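Local coordinates for protein COG0778: Nitroreductase (Streptococcus pneumoniae, PDB 2B67) that binds flavin mononucleotide and, as a member of the nitroreductase family, probably catalyses flavin-dependent reduction with electrons from a nicotinamide cofactor, at residues L81-D86 and R175-I180; H14-F19 and G183-K188; K89-I94 and Q109-N114; E34-A39 and M140-A145; S73-T78 and L179-Y184. All blocks are in the same frame, centred on the assembly; numbering follows the deposited sequence. Where two conformers were deposited one is given.

Contact 1: L81-D86 and R175-I180; sequences LFTDTD and RPELLI
Glu177 reaches over from strand 174-183 to Thr83 on the neighbouring, antiparallel strand 77-84. Glu177 CB lies 3.6 Å from Leu81 O. CG, placed beside the backbone N (chi1 -63°), packs on both branches of Thr83, with Glu177 CG 3.5 Å from Thr83 CG2, and a bend at chi2 then turns the carboxylate across the threonine. At the tip OE2 takes three donors. Thr83 OG1 gives its proton to the anti lone pair of Glu177 OE2 at 2.7 Å, while NE and NH1 of Arg175 grip the same oxygen side-on. Arg175 NE is 2.6 Å from Glu177 OE2 and stands above the carboxylate plane, whereas NH1 uses the syn lone pair. Three donors on one buried oxygen would favour the charged carboxylate. The arginine stem also packs on the methyl of Thr85, and NH1 donates further to Ser128 O.

On the other face of the sheet Pro176 CB sits over the Phe82 ring, 4.3 Å from its centroid, a CH-pi contact, with Val164 and Asn165 of helix 161-168 packed against both residues. Between the strands, Leu81 O accepts from Glu177 N at 2.8 Å and more weakly from Leu178 N, and Leu81 N donates to Leu178 O. Two residues thus face one: a classic beta bulge, set in the two middle strands of the antiparallel sheet of this nitroreductase fold, with the Leu178 side chain beside a bound flavin.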
# COMPACT_ATOMS: atom_id res chain seq x y z
N LEU A 81 2.71 12.71 0.58
CA LEU A 81 1.75 11.99 -0.24
C LEU A 81 0.35 12.38 0.21
O LEU A 81 -0.02 12.16 1.37
CB LEU A 81 1.92 10.46 -0.11
CG LEU A 81 0.89 9.53 -0.77
CD1 LEU A 81 0.81 9.78 -2.29
CD2 LEU A 81 1.29 8.09 -0.54
N PHE A 82 -0.42 12.95 -0.72
CA PHE A 82 -1.82 13.35 -0.48
C PHE A 82 -2.75 12.43 -1.28
O PHE A 82 -2.35 11.85 -2.31
CB PHE A 82 -2.09 14.80 -0.96
CG PHE A 82 -1.47 15.88 -0.10
CD1 PHE A 82 -0.10 16.12 -0.14
CD2 PHE A 82 -2.26 16.63 0.78
CE1 PHE A 82 0.46 17.10 0.65
CE2 PHE A 82 -1.71 17.62 1.56
CZ PHE A 82 -0.34 17.86 1.50
N THR A 83 -3.99 12.31 -0.83
CA THR A 83 -4.99 11.62 -1.62
C THR A 83 -6.16 12.58 -1.85
O THR A 83 -6.40 13.48 -1.04
CB THR A 83 -5.49 10.36 -0.92
OG1 THR A 83 -5.85 10.71 0.42
CG2 THR A 83 -4.38 9.30 -0.86
N ASP A 84 -6.88 12.33 -2.94
CA ASP A 84 -8.00 13.13 -3.40
C ASP A 84 -9.27 12.76 -2.69
O ASP A 84 -9.86 11.71 -2.98
CB ASP A 84 -8.20 12.91 -4.91
CG ASP A 84 -8.92 14.07 -5.61
OD1 ASP A 84 -9.70 14.79 -4.93
OD2 ASP A 84 -8.73 14.22 -6.84
N THR A 85 -9.74 13.63 -1.80
CA THR A 85 -10.96 13.33 -1.09
C THR A 85 -12.22 13.52 -1.94
O THR A 85 -13.28 13.10 -1.52
CB THR A 85 -11.11 14.17 0.20
OG1 THR A 85 -11.27 15.55 -0.17
CG2 THR A 85 -9.84 13.98 1.11
N ASP A 86 -12.09 14.18 -3.10
CA ASP A 86 -13.21 14.34 -4.03
C ASP A 86 -13.08 13.27 -5.12
O ASP A 86 -12.51 13.49 -6.22
CB ASP A 86 -13.25 15.75 -4.65
CG ASP A 86 -14.66 16.10 -5.24
OD1 ASP A 86 -15.41 15.17 -5.61
OD2 ASP A 86 -15.02 17.31 -5.30
N ARG A 175 -6.03 15.45 1.18
CA ARG A 175 -5.63 15.23 2.57
C ARG A 175 -4.27 14.52 2.65
O ARG A 175 -3.97 13.63 1.82
CB ARG A 175 -6.68 14.45 3.36
CG ARG A 175 -6.84 13.04 2.88
CD ARG A 175 -7.65 12.21 3.88
NE ARG A 175 -7.44 10.77 3.70
CZ ARG A 175 -8.19 9.83 4.27
NH1 ARG A 175 -7.94 8.54 4.06
NH2 ARG A 175 -9.25 10.18 5.01
N PRO A 176 -3.44 14.94 3.61
CA PRO A 176 -2.13 14.33 3.72
C PRO A 176 -2.26 12.91 4.28
O PRO A 176 -3.03 12.68 5.23
CB PRO A 176 -1.36 15.27 4.66
CG PRO A 176 -2.42 16.03 5.42
CD PRO A 176 -3.65 16.06 4.56
N GLU A 177 -1.58 11.97 3.67
CA GLU A 177 -1.59 10.60 4.20
C GLU A 177 -0.32 10.22 4.95
O GLU A 177 -0.38 9.57 6.00
CB GLU A 177 -1.83 9.59 3.06
CG GLU A 177 -3.21 9.77 2.36
CD GLU A 177 -4.38 9.19 3.15
OE1 GLU A 177 -4.20 8.64 4.26
OE2 GLU A 177 -5.51 9.30 2.65
N LEU A 178 0.83 10.63 4.40
CA LEU A 178 2.17 10.15 4.80
C LEU A 178 3.21 11.18 4.40
O LEU A 178 3.05 11.85 3.37
CB LEU A 178 2.54 8.87 4.00
CG LEU A 178 1.89 7.51 4.24
CD1 LEU A 178 2.42 6.45 3.25
CD2 LEU A 178 2.09 7.04 5.71
N LEU A 179 4.29 11.25 5.17
CA LEU A 179 5.49 11.96 4.75
C LEU A 179 6.55 10.90 4.47
O LEU A 179 6.76 10.01 5.29
CB LEU A 179 6.01 12.95 5.84
CG LEU A 179 5.03 14.00 6.38
CD1 LEU A 179 5.76 14.96 7.36
CD2 LEU A 179 4.33 14.81 5.24
N ILE A 180 7.20 10.99 3.33
CA ILE A 180 8.25 10.06 2.95
C ILE A 180 9.51 10.88 2.87
O ILE A 180 9.66 11.68 1.92
CB ILE A 180 8.07 9.48 1.51
CG1 ILE A 180 6.60 9.20 1.16
CG2 ILE A 180 9.02 8.30 1.30
CD1 ILE A 180 6.13 7.92 1.49

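Contact 2: H14-F19 and G183-K188; sequences HATKHF and GYTDEK
His18 O receives the amide of Asp186 in a bond of 3.0 Å to Asp186 N that is almost straight at hydrogen (176°), although the donor stands above the carbonyl plane. Beside it, Phe19 CA approaches Tyr184 O to 3.0 Å in a CA-H...O contact. The side chains add one weak bond, from His18 ND1 to Glu187 OE2 at 3.4 Å; the carboxylate oxygen lies at the ring edge, and the ring and carboxylate planes are nearly perpendicular.

These are two loops joined by a single backbone bridge, Phe19 with Thr185, where the chain leaves strand 174-183. The 14-19 loop belongs to the flavin mononucleotide pocket: Ala15 N bonds the phosphate, and Lys17 NZ bonds O2 of the flavin.

Three waters extend the polar links. One joins Thr16 OG1 to Thr185 OG1, another accepts from His18 N and donates to Glu187 OE2 at 2.6 Å, and the third donates to Phe19 O and Asp186 OD2.

Van der Waals packing brings Gly183 CA to 3.4 Å from Phe19 CD2; a bare CA here lets the ring come against the backbone. The methyl of Thr16, anti to the backbone N, meets its counterpart across the contact, Thr16 CG2 to Thr185 CG2 at 3.6 Å.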
# COMPACT_ATOMS: atom_id res chain seq x y z
N HIS A 14 15.37 -0.13 3.79
CA HIS A 14 15.36 -0.01 5.24
C HIS A 14 14.66 1.29 5.61
O HIS A 14 14.57 2.20 4.80
CB HIS A 14 16.80 -0.05 5.81
CG HIS A 14 17.49 -1.37 5.58
ND1 HIS A 14 18.50 -1.54 4.65
CD2 HIS A 14 17.32 -2.58 6.18
CE1 HIS A 14 18.91 -2.80 4.67
NE2 HIS A 14 18.21 -3.45 5.58
N ALA A 15 14.15 1.37 6.84
CA ALA A 15 13.63 2.61 7.37
C ALA A 15 14.83 3.50 7.68
O ALA A 15 15.53 3.29 8.66
CB ALA A 15 12.81 2.36 8.64
N THR A 16 15.07 4.49 6.82
CA THR A 16 16.24 5.36 6.96
C THR A 16 15.92 6.59 7.82
O THR A 16 15.00 7.36 7.52
CB THR A 16 16.75 5.82 5.57
OG1 THR A 16 16.90 4.68 4.72
CG2 THR A 16 18.07 6.57 5.68
N LYS A 17 16.71 6.78 8.88
CA LYS A 17 16.48 7.86 9.81
C LYS A 17 17.61 8.89 9.84
O LYS A 17 17.40 10.00 10.30
CB LYS A 17 16.21 7.30 11.19
CG LYS A 17 14.82 6.65 11.25
CD LYS A 17 14.57 5.80 12.47
CE LYS A 17 13.50 4.78 12.11
NZ LYS A 17 12.33 4.88 13.05
N HIS A 18 18.79 8.55 9.32
CA HIS A 18 19.90 9.51 9.31
C HIS A 18 20.48 9.51 7.92
O HIS A 18 20.76 8.45 7.35
CB HIS A 18 20.94 9.16 10.38
CG HIS A 18 20.40 9.18 11.78
ND1 HIS A 18 20.11 8.03 12.49
CD2 HIS A 18 20.04 10.21 12.59
CE1 HIS A 18 19.62 8.35 13.67
NE2 HIS A 18 19.57 9.67 13.76
N PHE A 19 20.64 10.71 7.37
CA PHE A 19 20.99 10.91 5.98
C PHE A 19 22.35 11.62 5.87
O PHE A 19 22.71 12.43 6.72
CB PHE A 19 19.93 11.78 5.31
CG PHE A 19 18.53 11.19 5.36
CD1 PHE A 19 17.60 11.62 6.32
CD2 PHE A 19 18.16 10.22 4.46
CE1 PHE A 19 16.28 11.06 6.37
CE2 PHE A 19 16.84 9.64 4.50
CZ PHE A 19 15.90 10.10 5.44
N GLY A 183 16.58 10.42 0.99
CA GLY A 183 17.98 10.77 1.07
C GLY A 183 18.87 9.57 1.10
O GLY A 183 18.41 8.42 1.20
N TYR A 184 20.17 9.82 1.02
CA TYR A 184 21.14 8.76 1.14
C TYR A 184 21.45 8.52 2.59
O TYR A 184 21.49 9.46 3.39
CB TYR A 184 22.39 9.15 0.35
CG TYR A 184 22.10 9.25 -1.12
CD1 TYR A 184 21.75 10.47 -1.70
CD2 TYR A 184 22.15 8.11 -1.93
CE1 TYR A 184 21.50 10.56 -3.08
CE2 TYR A 184 21.89 8.20 -3.29
CZ TYR A 184 21.57 9.42 -3.86
OH TYR A 184 21.30 9.51 -5.21
N THR A 185 21.67 7.26 2.94
CA THR A 185 21.76 6.81 4.33
C THR A 185 23.17 6.88 4.92
O THR A 185 24.12 6.38 4.31
CB THR A 185 21.37 5.35 4.44
OG1 THR A 185 20.17 5.13 3.69
CG2 THR A 185 21.22 4.94 5.92
N ASP A 186 23.27 7.43 6.13
CA ASP A 186 24.53 7.61 6.82
C ASP A 186 24.81 6.50 7.86
O ASP A 186 25.70 6.65 8.72
CB ASP A 186 24.61 9.00 7.46
CG ASP A 186 26.05 9.45 7.73
OD1 ASP A 186 26.95 9.25 6.86
OD2 ASP A 186 26.30 10.01 8.83
N GLU A 187 24.08 5.39 7.78
CA GLU A 187 24.35 4.25 8.66
C GLU A 187 23.92 2.92 8.08
O GLU A 187 22.87 2.81 7.44
CB GLU A 187 23.74 4.45 10.06
CG GLU A 187 22.42 5.20 10.09
CD GLU A 187 21.67 5.09 11.42
OE1 GLU A 187 22.29 5.24 12.51
OE2 GLU A 187 20.45 4.86 11.37
N LYS A 188 24.75 1.91 8.30
CA LYS A 188 24.39 0.52 8.00
C LYS A 188 23.17 0.16 8.84
O LYS A 188 23.16 0.41 10.05
CB LYS A 188 25.54 -0.48 8.27
CG LYS A 188 26.75 0.02 9.10
CD LYS A 188 26.38 0.61 10.49
CE LYS A 188 27.16 1.92 10.74
NZ LYS A 188 26.38 2.87 11.57
O HOH W 1 18.69 2.80 3.09
O HOH W 2 19.55 5.67 9.09
O HOH W 3 23.68 11.86 9.38

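Contact 3: K89-I94 and Q109-N114; sequences KRARKI and QYFMKN. With ACY (acetic acid), chain F.
This contact is helix-helix packing, made where helices 87-98 and 105-120 run nearly antiparallel (154°) with short-segment axes 7.4 Å apart; Ala91, Ile94 and Phe111 form its inner part, and Arg92 and Met112 its more exposed edge. The two helices follow one another in the chain and lie beyond the end of strand 77-84.

Ala91 allows this close approach, Ala91 CB touching Phe111 O at 3.2 Å. Nearly one helical turn on, Ile94 CG2 stands over the middle of the Phe111 ring, 3.9 Å from the centroid and only 3° off the normal, a CH-pi contact; Tyr110 CD1 covers the opposite face, so the ring is sandwiched.

The other pair crosses at about a right angle. Met112, a selenomethionine, is bent at chi2 (-54°) and chi3, which lifts its CE methyl over the centre of the Arg92 guanidinium. Arg92 NE also makes a weak bond to Met112 O at 3.4 Å. Both contacts hold for one of two Arg92 conformers and are less certain.

On the side turned away from helix 105-120, Lys93 NZ meets the OXT of an acetic acid molecule, probably from the crystallisation liquor, at 2.8 Å. The same amine forms a salt bridge with Glu199 of the second subunit, and Ile94 packs on Tyr193 of that subunit. The result is an antiparallel helical hairpin, inserted between strand 77-84 and the long helix 124-148 and joined to the partner subunit of the dimer.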
# COMPACT_ATOMS: atom_id res chain seq x y z
N LYS A 89 -14.64 14.08 -8.54
CA LYS A 89 -13.70 14.89 -9.30
C LYS A 89 -12.45 14.13 -9.79
O LYS A 89 -11.95 14.43 -10.86
CB LYS A 89 -13.27 16.10 -8.51
CG LYS A 89 -14.36 17.20 -8.48
CD LYS A 89 -13.76 18.50 -7.98
CE LYS A 89 -14.85 19.47 -7.50
NZ LYS A 89 -15.34 20.27 -8.64
N ARG A 90 -11.98 13.15 -9.01
CA ARG A 90 -10.82 12.32 -9.39
C ARG A 90 -11.16 11.46 -10.60
O ARG A 90 -10.36 11.39 -11.55
CB ARG A 90 -10.33 11.48 -8.19
CG ARG A 90 -9.27 10.38 -8.50
CD ARG A 90 -7.96 10.89 -9.15
NE ARG A 90 -7.46 12.15 -8.59
CZ ARG A 90 -6.21 12.61 -8.64
NH1 ARG A 90 -5.18 11.92 -9.18
NH2 ARG A 90 -5.97 13.81 -8.11
N ALA A 91 -12.33 10.81 -10.60
CA ALA A 91 -12.77 10.02 -11.76
C ALA A 91 -12.87 10.91 -12.99
O ALA A 91 -12.44 10.52 -14.08
CB ALA A 91 -14.12 9.35 -11.50
N ARG A 92 -13.43 12.10 -12.81
CA ARG A 92 -13.66 13.00 -13.94
C ARG A 92 -12.34 13.51 -14.50
O ARG A 92 -12.19 13.64 -15.72
CB ARG A 92 -14.57 14.15 -13.52
CG ARG A 92 -16.04 13.77 -13.48
CD ARG A 92 -16.90 14.97 -13.11
NE ARG A 92 -18.20 14.93 -13.78
CZ ARG A 92 -18.64 15.85 -14.64
NH1 ARG A 92 -17.88 16.90 -14.96
NH2 ARG A 92 -19.85 15.71 -15.19
N LYS A 93 -11.40 13.79 -13.59
CA LYS A 93 -10.02 14.16 -13.95
C LYS A 93 -9.37 13.12 -14.86
O LYS A 93 -8.78 13.45 -15.86
CB LYS A 93 -9.17 14.33 -12.68
CG LYS A 93 -7.77 14.94 -12.93
CD LYS A 93 -6.89 14.85 -11.66
CE LYS A 93 -5.48 15.39 -11.93
NZ LYS A 93 -5.45 16.89 -12.01
N ILE A 94 -9.49 11.84 -14.52
CA ILE A 94 -8.92 10.79 -15.34
C ILE A 94 -9.53 10.85 -16.77
O ILE A 94 -8.81 10.86 -17.77
CB ILE A 94 -9.05 9.43 -14.63
CG1 ILE A 94 -7.99 9.39 -13.49
CG2 ILE A 94 -8.87 8.28 -15.60
CD1 ILE A 94 -8.48 8.84 -12.27
N GLN A 109 -17.60 7.60 -20.26
CA GLN A 109 -18.89 7.73 -19.55
C GLN A 109 -18.78 7.15 -18.15
O GLN A 109 -19.35 7.65 -17.18
CB GLN A 109 -19.98 6.98 -20.33
CG GLN A 109 -21.28 6.72 -19.55
CD GLN A 109 -22.48 7.58 -19.99
OE1 GLN A 109 -22.37 8.81 -20.16
NE2 GLN A 109 -23.63 6.91 -20.18
N TYR A 110 -18.02 6.06 -18.07
CA TYR A 110 -17.82 5.39 -16.82
C TYR A 110 -17.10 6.32 -15.83
O TYR A 110 -17.58 6.52 -14.74
CB TYR A 110 -17.07 4.11 -17.04
CG TYR A 110 -16.60 3.44 -15.78
CD1 TYR A 110 -15.25 3.39 -15.47
CD2 TYR A 110 -17.52 2.84 -14.90
CE1 TYR A 110 -14.79 2.77 -14.33
CE2 TYR A 110 -17.07 2.21 -13.74
CZ TYR A 110 -15.70 2.18 -13.46
OH TYR A 110 -15.21 1.55 -12.34
N PHE A 111 -15.97 6.89 -16.24
CA PHE A 111 -15.25 7.83 -15.37
C PHE A 111 -16.00 9.17 -15.17
O PHE A 111 -15.94 9.76 -14.09
CB PHE A 111 -13.84 8.08 -15.90
CG PHE A 111 -12.88 6.93 -15.68
CD1 PHE A 111 -12.36 6.23 -16.76
CD2 PHE A 111 -12.47 6.58 -14.40
CE1 PHE A 111 -11.44 5.16 -16.57
CE2 PHE A 111 -11.56 5.52 -14.19
CZ PHE A 111 -11.05 4.80 -15.27
N MSE A 112 -16.68 9.65 -16.21
CA MSE A 112 -17.43 10.91 -16.13
C MSE A 112 -18.72 10.82 -15.27
O MSE A 112 -19.02 11.75 -14.54
CB MSE A 112 -17.80 11.43 -17.52
CG MSE A 112 -16.64 12.08 -18.28
SE MSE A 112 -15.73 13.53 -17.31
CE MSE A 112 -17.08 14.83 -17.30
N LYS A 113 -19.44 9.70 -15.36
CA LYS A 113 -20.75 9.56 -14.73
C LYS A 113 -20.98 8.31 -13.85
O LYS A 113 -21.48 8.40 -12.72
CB LYS A 113 -21.87 9.71 -15.80
CG LYS A 113 -22.31 11.18 -15.96
CD LYS A 113 -22.57 11.55 -17.39
CE LYS A 113 -22.82 13.05 -17.51
NZ LYS A 113 -22.85 13.46 -18.97
N ASN A 114 -20.64 7.14 -14.36
CA ASN A 114 -20.92 5.94 -13.58
C ASN A 114 -20.12 5.88 -12.29
O ASN A 114 -20.69 5.78 -11.18
CB ASN A 114 -20.70 4.67 -14.41
CG ASN A 114 -21.79 4.49 -15.44
OD1 ASN A 114 -21.86 5.24 -16.42
ND2 ASN A 114 -22.68 3.53 -15.20
C ACY F . -5.35 18.81 -9.02
O ACY F . -4.67 19.48 -8.23
OXT ACY F . -5.04 17.65 -9.39
CH3 ACY F . -6.62 19.41 -9.54

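Contact 4: E34-A39 and M140-A145; sequences EIATLA and MNLVLA
The side-chain amide of Asn141 is the flat group that meets segment 34-39, in helix-to-helix packing within the alpha-beta fold of the nitroreductase family. Ala36 O lies at its edge, only 9° out of the amide plane, and Asn141 ND2 donates to Ala36 O at 2.9 Å in a bond that is close to straight (166°). Seen from the acceptor the approach is less regular, because ND2 stands above the carbonyl plane of Ala36 and well off the C=O direction. Ala39 N reaches Ala36 O from that same face, closing the type I turn 36-39. One carbonyl oxygen, that of Ala36, thus serves both the turn and the long helix 124-148.

The contact is packed against the central sheet and lies at the dimer interface. The second subunit takes part directly: Asn10 of that subunit accepts a hydrogen bond from Asn141 ND2 through OD1, and its Arg194 bonds the carbonyl oxygens of Leu38 and Ala39. Ala39 leads straight into Pro40 and the following residues of a flavin mononucleotide pocket, so the turn that Asn141 bonds to comes just before cofactor-binding residues.

Beyond the amide the contact is apolar, with two alanine methyls, those of Ala36 and Ala145, meeting Leu142 and Ile35. Ile35 CB and Ile35 CG2 are each 4.1 Å from Ala145 CB. Leu142 extends its CG anti to the backbone N (chi1 173°), carrying the branched end, CG and its methyls, toward Phe50 of the sheet and leaving its CB to touch Ala36. Packing is tightest here, with Ala36 CB just 3.5 Å from Leu142 CA.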
# COMPACT_ATOMS: atom_id res chain seq x y z
N GLU A 34 7.37 8.47 -11.21
CA GLU A 34 6.80 7.93 -12.43
C GLU A 34 6.72 6.40 -12.42
O GLU A 34 5.71 5.81 -12.89
CB GLU A 34 7.50 8.47 -13.68
CG GLU A 34 6.78 8.11 -14.97
CD GLU A 34 7.48 8.67 -16.19
OE1 GLU A 34 8.73 8.67 -16.23
OE2 GLU A 34 6.78 9.14 -17.12
N ILE A 35 7.73 5.74 -11.89
CA ILE A 35 7.61 4.27 -11.71
C ILE A 35 6.51 3.90 -10.67
O ILE A 35 5.72 2.98 -10.90
CB ILE A 35 8.98 3.59 -11.33
CG1 ILE A 35 9.97 3.68 -12.50
CG2 ILE A 35 8.80 2.11 -10.99
CD1 ILE A 35 11.41 3.31 -12.09
N ALA A 36 6.48 4.62 -9.55
CA ALA A 36 5.59 4.32 -8.44
C ALA A 36 4.11 4.37 -8.88
O ALA A 36 3.33 3.50 -8.50
CB ALA A 36 5.81 5.29 -7.25
N THR A 37 3.74 5.37 -9.67
CA THR A 37 2.33 5.49 -10.16
C THR A 37 1.88 4.43 -11.20
O THR A 37 0.70 4.36 -11.54
CB THR A 37 2.03 6.90 -10.67
OG1 THR A 37 2.96 7.27 -11.68
CG2 THR A 37 2.15 7.88 -9.57
N LEU A 38 2.81 3.61 -11.67
CA LEU A 38 2.42 2.38 -12.40
C LEU A 38 1.63 1.44 -11.50
O LEU A 38 0.93 0.56 -12.01
CB LEU A 38 3.64 1.65 -12.97
CG LEU A 38 4.48 2.44 -13.97
CD1 LEU A 38 5.75 1.67 -14.32
CD2 LEU A 38 3.68 2.73 -15.25
N ALA A 39 1.71 1.66 -10.18
CA ALA A 39 0.89 0.93 -9.18
C ALA A 39 -0.57 0.79 -9.57
O ALA A 39 -1.14 1.76 -10.08
CB ALA A 39 0.91 1.67 -7.87
N MSE A 140 4.34 2.13 -1.08
CA MSE A 140 5.22 0.95 -1.24
C MSE A 140 6.02 0.94 -2.56
O MSE A 140 7.24 0.70 -2.57
CB MSE A 140 4.39 -0.33 -1.16
CG MSE A 140 5.22 -1.63 -1.28
SE MSE A 140 6.05 -2.02 0.45
CE MSE A 140 7.85 -1.33 0.21
N ASN A 141 5.33 1.21 -3.66
CA ASN A 141 5.96 1.19 -4.99
C ASN A 141 7.03 2.30 -5.06
O ASN A 141 8.13 2.09 -5.58
CB ASN A 141 4.89 1.35 -6.09
CG ASN A 141 5.20 0.53 -7.36
OD1 ASN A 141 5.93 -0.46 -7.30
ND2 ASN A 141 4.63 0.93 -8.48
N LEU A 142 6.71 3.45 -4.45
CA LEU A 142 7.62 4.61 -4.39
C LEU A 142 8.91 4.34 -3.62
O LEU A 142 10.01 4.66 -4.10
CB LEU A 142 6.91 5.81 -3.77
CG LEU A 142 7.79 7.05 -3.50
CD1 LEU A 142 8.43 7.53 -4.81
CD2 LEU A 142 6.97 8.16 -2.81
N VAL A 143 8.79 3.76 -2.42
CA VAL A 143 10.01 3.48 -1.65
C VAL A 143 10.90 2.43 -2.33
O VAL A 143 12.15 2.49 -2.24
CB VAL A 143 9.75 3.19 -0.15
CG1 VAL A 143 9.09 4.38 0.54
CG2 VAL A 143 8.98 1.93 0.06
N LEU A 144 10.25 1.46 -2.99
CA LEU A 144 10.99 0.45 -3.76
C LEU A 144 11.68 1.05 -4.96
O LEU A 144 12.86 0.73 -5.22
CB LEU A 144 10.07 -0.71 -4.20
CG LEU A 144 9.61 -1.61 -3.05
CD1 LEU A 144 8.43 -2.49 -3.55
CD2 LEU A 144 10.76 -2.45 -2.55
N ALA A 145 10.97 1.94 -5.66
CA ALA A 145 11.58 2.64 -6.78
C ALA A 145 12.80 3.48 -6.35
O ALA A 145 13.81 3.51 -7.04
CB ALA A 145 10.53 3.49 -7.58

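Contact 5: S73-T78 and L179-Y184; sequences SSAPVT and LITVGY
Val77 and Val182 face each other as an antiparallel hydrogen-bonded pair: Val182 N donates to Val77 O at 2.7 Å, with the donor tilted from the carbonyl plane, and Val77 N returns a weak bond of 3.4 Å to Val182 O. Next in register, Thr78 and Thr181 form a non-hydrogen-bonded pair, where Thr78 CA comes to 3.4 Å from Ile180 O in a CA-H...O contact.

On one face of the sheet the two valines meet at their branch points, Val77 CB to Val182 CB 3.9 Å, with Leu146 of helix 124-148 against Val182. Here strand 77-84 begins beside the last residues of strand 174-183, the two central strands of the antiparallel sheet in this nitroreductase fold, just after helix 68-74 has ended.

The threonines occupy the other face, lying side by side and pointing the same way. Thr78 OG1 turns toward the methyl of Thr181, CG2, at 3.7 Å, while its own CG2, anti to the backbone N, reaches Leu179 CB. Ala75 CB adds a contact of 3.7 Å to Thr181 CB. At the entry to the strand Pro76 packs its ring carbon CD against Val182 O at 3.1 Å and lies near Gly183 CA.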
# COMPACT_ATOMS: atom_id res chain seq x y z
N SER A 73 13.68 17.53 9.12
CA SER A 73 14.60 18.69 9.03
C SER A 73 15.85 18.37 8.24
O SER A 73 16.30 19.21 7.45
CB SER A 73 15.07 19.18 10.41
OG SER A 73 14.01 19.71 11.15
N SER A 74 16.40 17.18 8.45
CA SER A 74 17.65 16.80 7.80
C SER A 74 17.49 16.29 6.38
O SER A 74 18.29 16.66 5.52
CB SER A 74 18.40 15.76 8.61
OG SER A 74 18.84 16.34 9.82
N ALA A 75 16.48 15.45 6.14
CA ALA A 75 16.32 14.82 4.83
C ALA A 75 16.37 15.86 3.71
O ALA A 75 15.69 16.87 3.79
CB ALA A 75 15.05 13.99 4.76
N PRO A 76 17.19 15.62 2.67
CA PRO A 76 17.30 16.62 1.60
C PRO A 76 15.92 16.85 0.95
O PRO A 76 15.62 17.95 0.47
CB PRO A 76 18.26 15.96 0.60
CG PRO A 76 18.96 14.91 1.33
CD PRO A 76 18.07 14.44 2.43
N VAL A 77 15.09 15.81 0.95
CA VAL A 77 13.78 15.85 0.31
C VAL A 77 12.79 15.14 1.21
O VAL A 77 13.12 14.13 1.81
CB VAL A 77 13.79 15.14 -1.08
CG1 VAL A 77 12.38 15.09 -1.71
CG2 VAL A 77 14.75 15.81 -2.01
N THR A 78 11.57 15.67 1.27
CA THR A 78 10.42 14.98 1.85
C THR A 78 9.28 15.06 0.84
O THR A 78 9.01 16.10 0.25
CB THR A 78 9.95 15.58 3.19
OG1 THR A 78 10.99 15.42 4.16
CG2 THR A 78 8.65 14.85 3.71
N LEU A 179 4.29 11.25 5.17
CA LEU A 179 5.49 11.96 4.75
C LEU A 179 6.55 10.90 4.47
O LEU A 179 6.76 10.01 5.29
CB LEU A 179 6.01 12.95 5.84
CG LEU A 179 5.03 14.00 6.38
CD1 LEU A 179 5.76 14.96 7.36
CD2 LEU A 179 4.33 14.81 5.24
N ILE A 180 7.20 10.99 3.33
CA ILE A 180 8.25 10.06 2.95
C ILE A 180 9.51 10.88 2.87
O ILE A 180 9.66 11.68 1.92
CB ILE A 180 8.07 9.48 1.51
CG1 ILE A 180 6.60 9.20 1.16
CG2 ILE A 180 9.02 8.30 1.30
CD1 ILE A 180 6.13 7.92 1.49
N THR A 181 10.42 10.69 3.82
CA THR A 181 11.72 11.35 3.73
C THR A 181 12.59 10.66 2.70
O THR A 181 12.52 9.44 2.54
CB THR A 181 12.44 11.37 5.06
OG1 THR A 181 12.50 10.03 5.59
CG2 THR A 181 11.69 12.34 6.06
N VAL A 182 13.42 11.44 2.01
CA VAL A 182 14.22 10.89 0.91
C VAL A 182 15.65 11.36 1.03
O VAL A 182 15.91 12.56 1.22
CB VAL A 182 13.63 11.25 -0.46
CG1 VAL A 182 14.42 10.53 -1.56
CG2 VAL A 182 12.14 10.81 -0.53
N GLY A 183 16.58 10.42 0.99
CA GLY A 183 17.98 10.77 1.07
C GLY A 183 18.87 9.57 1.10
O GLY A 183 18.41 8.42 1.20
N TYR A 184 20.17 9.82 1.02
CA TYR A 184 21.14 8.76 1.14
C TYR A 184 21.45 8.52 2.59
O TYR A 184 21.49 9.46 3.39
CB TYR A 184 22.39 9.15 0.35
CG TYR A 184 22.10 9.25 -1.12
CD1 TYR A 184 21.75 10.47 -1.70
CD2 TYR A 184 22.15 8.11 -1.93
CE1 TYR A 184 21.50 10.56 -3.08
CE2 TYR A 184 21.89 8.20 -3.29
CZ TYR A 184 21.57 9.42 -3.86
OH TYR A 184 21.30 9.51 -5.21

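In the fold
Contacts 1 and 5 hold the same two strands, 77-84 and 174-183, at places about 17 Å apart between centres, and share Leu179 and Ile180. Contact 2 continues from contact 5 through Gly183 and Tyr184, about 10 Å between centres, and Phe19 packs on Thr181 between them. Contact 4 meets the sheet through Leu142 and Val143, which touch Ile180. Contact 3 lies across the chain's centre from contact 2, about 41 Å between centres, tied to contact 1 by the Asp84-Arg90 salt bridge. Along the chain, contacts 1, 3 and 4 fall between the segments of contact 2, and contact 5 ends on the same stretch. Contacts 1, 3 and 4 reach the second subunit, so both sheet and neighbouring helices meet the partner chain, while contact 2 holds flavin-binding residues.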